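Local coordinates for single-stranded DNA-binding protein (PDB 5ODK), which probably binds single-stranded DNA through an OB fold, as a phage protein linked to DNA replication, at residues A62-I67 / L90-G95. Residues are numbered along the deposited sequence; the frame is centred on the assembly and turned at random.
Sequences AIKKII and LFIKDG
I67 meets F91 and I92 through a single methyl, CG2, which lies 3.9 Å from F91 CZ and 4.2 Å from I92 CD1. At I67 the bond to CB already faces the 90-95 segment, and CG2 stands anti to the backbone N, the CG1 branch having chi1 -74°; the shorter branch therefore does the touching. I67 CG2 reaches the far end of the F91 ring obliquely, lying 4.0 Å from F91 CE1 as well.

The side chain of I92 can be followed outward from CB, which points at the helix. CG1 runs anti to the backbone N (chi1 -177°) and the chain stays extended at chi2, 166°, carrying CD1 farthest toward helix 61-76. There I92 CD1 meets I67 CG2 and lies 3.9 Å from K64 CG, whereas CB, CG1 and CG2 of I92 stay farther back from the side chains of the 62-67 segment. K64 thus contributes its aliphatic root, while NZ forms a salt bridge with D68 and the lysine makes a cation-pi contact with W109.

The contact is small, 163 Å² summed over both sides, and apolar. I67 also packs on I23 and V25 of strand 23-26, and F91 and I92 rest on I111 of strand 108-115, with which strand 92-94 pairs antiparallel. The interface thus joins helix 61-76, which follows strand 49-56, to the edge of the curled sheet, consistent with a helix packed against the beta-barrel of an OB fold.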
ATOM      1  N   ALA A  62      -9.840  11.915  -1.331  1.00 16.37           N
ATOM      2  CA  ALA A  62     -10.077  11.608  -2.744  1.00 17.73           C
ATOM      3  C   ALA A  62      -9.430  10.314  -3.171  1.00 16.31           C
ATOM      4  O   ALA A  62     -10.036   9.512  -3.871  1.00 16.27           O
ATOM      5  CB  ALA A  62      -9.612  12.755  -3.629  1.00 19.53           C
ATOM      6  N   ILE A  63      -8.186  10.092  -2.757  1.00 14.99           N
ATOM      7  CA  ILE A  63      -7.534   8.855  -3.152  1.00 14.00           C
ATOM      8  C   ILE A  63      -8.169   7.656  -2.445  1.00 13.78           C
ATOM      9  O   ILE A  63      -8.265   6.589  -3.037  1.00 13.83           O
ATOM     10  CB  ILE A  63      -5.982   8.903  -3.008  1.00 13.76           C
ATOM     11  CG1 ILE A  63      -5.308   7.713  -3.740  1.00 14.92           C
ATOM     12  CG2 ILE A  63      -5.571   9.015  -1.568  1.00 14.08           C
ATOM     13  CD1 ILE A  63      -5.505   7.709  -5.233  1.00 14.54           C
ATOM     14  N   LYS A  64      -8.661   7.831  -1.223  1.00 14.06           N
ATOM     15  CA  LYS A  64      -9.394   6.745  -0.590  1.00 14.34           C
ATOM     16  C   LYS A  64     -10.659   6.408  -1.378  1.00 14.95           C
ATOM     17  O   LYS A  64     -10.978   5.243  -1.539  1.00 15.14           O
ATOM     18  CB  LYS A  64      -9.681   7.039   0.877  1.00 16.23           C
ATOM     19  CG  LYS A  64     -10.090   5.777   1.661  1.00 18.12           C
ATOM     20  CD  LYS A  64     -11.573   5.751   1.818  1.00 19.45           C
ATOM     21  CE  LYS A  64     -11.875   4.453   2.584  1.00 20.86           C
ATOM     22  NZ  LYS A  64     -13.328   4.256   2.705  1.00 22.90           N
ATOM     23  N   LYS A  65     -11.372   7.438  -1.854  1.00 16.03           N
ATOM     24  CA  LYS A  65     -12.572   7.221  -2.679  1.00 18.07           C
ATOM     25  C   LYS A  65     -12.237   6.411  -3.946  1.00 15.61           C
ATOM     26  O   LYS A  65     -12.951   5.477  -4.319  1.00 17.93           O
ATOM     27  CB  LYS A  65     -13.235   8.568  -3.000  1.00 20.49           C
ATOM     28  CG  LYS A  65     -14.477   8.437  -3.838  1.00 24.16           C
ATOM     29  CD  LYS A  65     -15.372   9.653  -3.703  1.00 28.43           C
ATOM     30  CE  LYS A  65     -16.647   9.376  -4.465  1.00 29.51           C
ATOM     31  NZ  LYS A  65     -17.634  10.407  -4.110  1.00 30.42           N
ATOM     32  N   ILE A  66     -11.128   6.763  -4.582  1.00 14.78           N
ATOM     33  CA  ILE A  66     -10.682   6.040  -5.744  1.00 15.02           C
ATOM     34  C   ILE A  66     -10.360   4.588  -5.372  1.00 14.02           C
ATOM     35  O   ILE A  66     -10.688   3.652  -6.092  1.00 15.25           O
ATOM     36  CB  ILE A  66      -9.436   6.744  -6.353  1.00 15.95           C
ATOM     37  CG1 ILE A  66      -9.877   8.036  -7.070  1.00 16.97           C
ATOM     38  CG2 ILE A  66      -8.722   5.817  -7.326  1.00 17.57           C
ATOM     39  CD1 ILE A  66      -8.762   8.952  -7.518  1.00 19.10           C
ATOM     40  N   ILE A  67      -9.664   4.404  -4.250  1.00 13.52           N
ATOM     41  CA  ILE A  67      -9.352   3.036  -3.789  1.00 13.17           C
ATOM     42  C   ILE A  67     -10.629   2.225  -3.609  1.00 13.47           C
ATOM     43  O   ILE A  67     -10.689   1.075  -4.078  1.00 13.91           O
ATOM     44  CB  ILE A  67      -8.519   3.086  -2.481  1.00 14.69           C
ATOM     45  CG1 ILE A  67      -7.092   3.510  -2.794  1.00 14.78           C
ATOM     46  CG2 ILE A  67      -8.532   1.732  -1.768  1.00 14.56           C
ATOM     47  CD1 ILE A  67      -6.308   3.953  -1.575  1.00 16.88           C
ATOM     48  N   LEU A  90     -10.764  -6.846   3.318  1.00 13.87           N
ATOM     49  CA  LEU A  90     -10.130  -5.911   2.385  1.00 13.10           C
ATOM     50  C   LEU A  90      -8.749  -5.485   2.893  1.00 12.55           C
ATOM     51  O   LEU A  90      -8.491  -5.459   4.090  1.00 14.79           O
ATOM     52  CB  LEU A  90     -11.005  -4.647   2.207  1.00 12.99           C
ATOM     53  CG  LEU A  90     -12.424  -4.853   1.738  1.00 14.59           C
ATOM     54  CD1 LEU A  90     -13.161  -3.512   1.715  1.00 16.65           C
ATOM     55  CD2 LEU A  90     -12.472  -5.570   0.409  1.00 15.16           C
ATOM     56  N   PHE A  91      -7.925  -5.043   1.950  1.00 12.01           N
ATOM     57  CA  PHE A  91      -6.568  -4.584   2.297  1.00 12.38           C
ATOM     58  C   PHE A  91      -6.541  -3.226   2.990  1.00 12.37           C
ATOM     59  O   PHE A  91      -5.469  -2.796   3.417  1.00 13.51           O
ATOM     60  CB  PHE A  91      -5.665  -4.539   1.049  1.00 12.91           C
ATOM     61  CG  PHE A  91      -6.064  -3.531  -0.008  1.00 12.59           C
ATOM     62  CD1 PHE A  91      -5.700  -2.215   0.106  1.00 13.60           C
ATOM     63  CD2 PHE A  91      -6.774  -3.925  -1.140  1.00 13.37           C
ATOM     64  CE1 PHE A  91      -6.031  -1.293  -0.867  1.00 13.69           C
ATOM     65  CE2 PHE A  91      -7.102  -3.014  -2.122  1.00 13.94           C
ATOM     66  CZ  PHE A  91      -6.701  -1.694  -1.996  1.00 14.28           C
ATOM     67  N   ILE A  92      -7.680  -2.518   3.024  1.00 12.54           N
ATOM     68  CA  ILE A  92      -7.750  -1.186   3.636  1.00 12.72           C
ATOM     69  C   ILE A  92      -8.737  -1.268   4.791  1.00 12.85           C
ATOM     70  O   ILE A  92      -9.831  -1.795   4.633  1.00 14.96           O
ATOM     71  CB  ILE A  92      -8.101  -0.093   2.631  1.00 13.38           C
ATOM     72  CG1 ILE A  92      -8.093   1.299   3.289  1.00 15.15           C
ATOM     73  CG2 ILE A  92      -9.416  -0.363   1.896  1.00 16.08           C
ATOM     74  CD1 ILE A  92      -8.097   2.461   2.304  1.00 17.06           C
ATOM     75  N   LYS A  93      -8.335  -0.751   5.943  1.00 12.62           N
ATOM     76  CA  LYS A  93      -9.107  -0.790   7.163  1.00 14.76           C
ATOM     77  C   LYS A  93      -9.116   0.576   7.840  1.00 13.29           C
ATOM     78  O   LYS A  93      -8.318   1.465   7.510  1.00 14.18           O
ATOM     79  CB  LYS A  93      -8.550  -1.884   8.118  1.00 16.49           C
ATOM     80  CG  LYS A  93      -8.799  -3.291   7.580  1.00 19.69           C
ATOM     81  CD  LYS A  93      -8.336  -4.477   8.424  1.00 20.87           C
ATOM     82  CE  LYS A  93      -8.915  -5.769   7.845  1.00 24.62           C
ATOM     83  NZ  LYS A  93      -8.456  -6.930   8.624  1.00 33.09           N
ATOM     84  N   ASP A  94     -10.064   0.771   8.751  1.00 15.94           N
ATOM     85  CA  ASP A  94     -10.259   2.044   9.430  1.00 15.33           C
ATOM     86  C   ASP A  94      -9.443   2.071  10.732  1.00 14.34           C
ATOM     87  O   ASP A  94      -9.741   1.338  11.680  1.00 15.35           O
ATOM     88  CB  ASP A  94     -11.755   2.215   9.703  1.00 17.25           C
ATOM     89  CG  ASP A  94     -12.100   3.550  10.318  1.00 17.94           C
ATOM     90  OD1 ASP A  94     -11.233   4.240  10.876  1.00 17.60           O
ATOM     91  OD2 ASP A  94     -13.292   3.865  10.301  1.00 26.38           O
ATOM     92  N   GLY A  95      -8.405   2.903  10.761  1.00 13.67           N
ATOM     93  CA  GLY A  95      -7.575   3.009  11.932  1.00 13.86           C
ATOM     94  C   GLY A  95      -8.257   3.440  13.215  1.00 13.98           C
ATOM     95  O   GLY A  95      -7.801   3.148  14.299  1.00 16.45           O
TER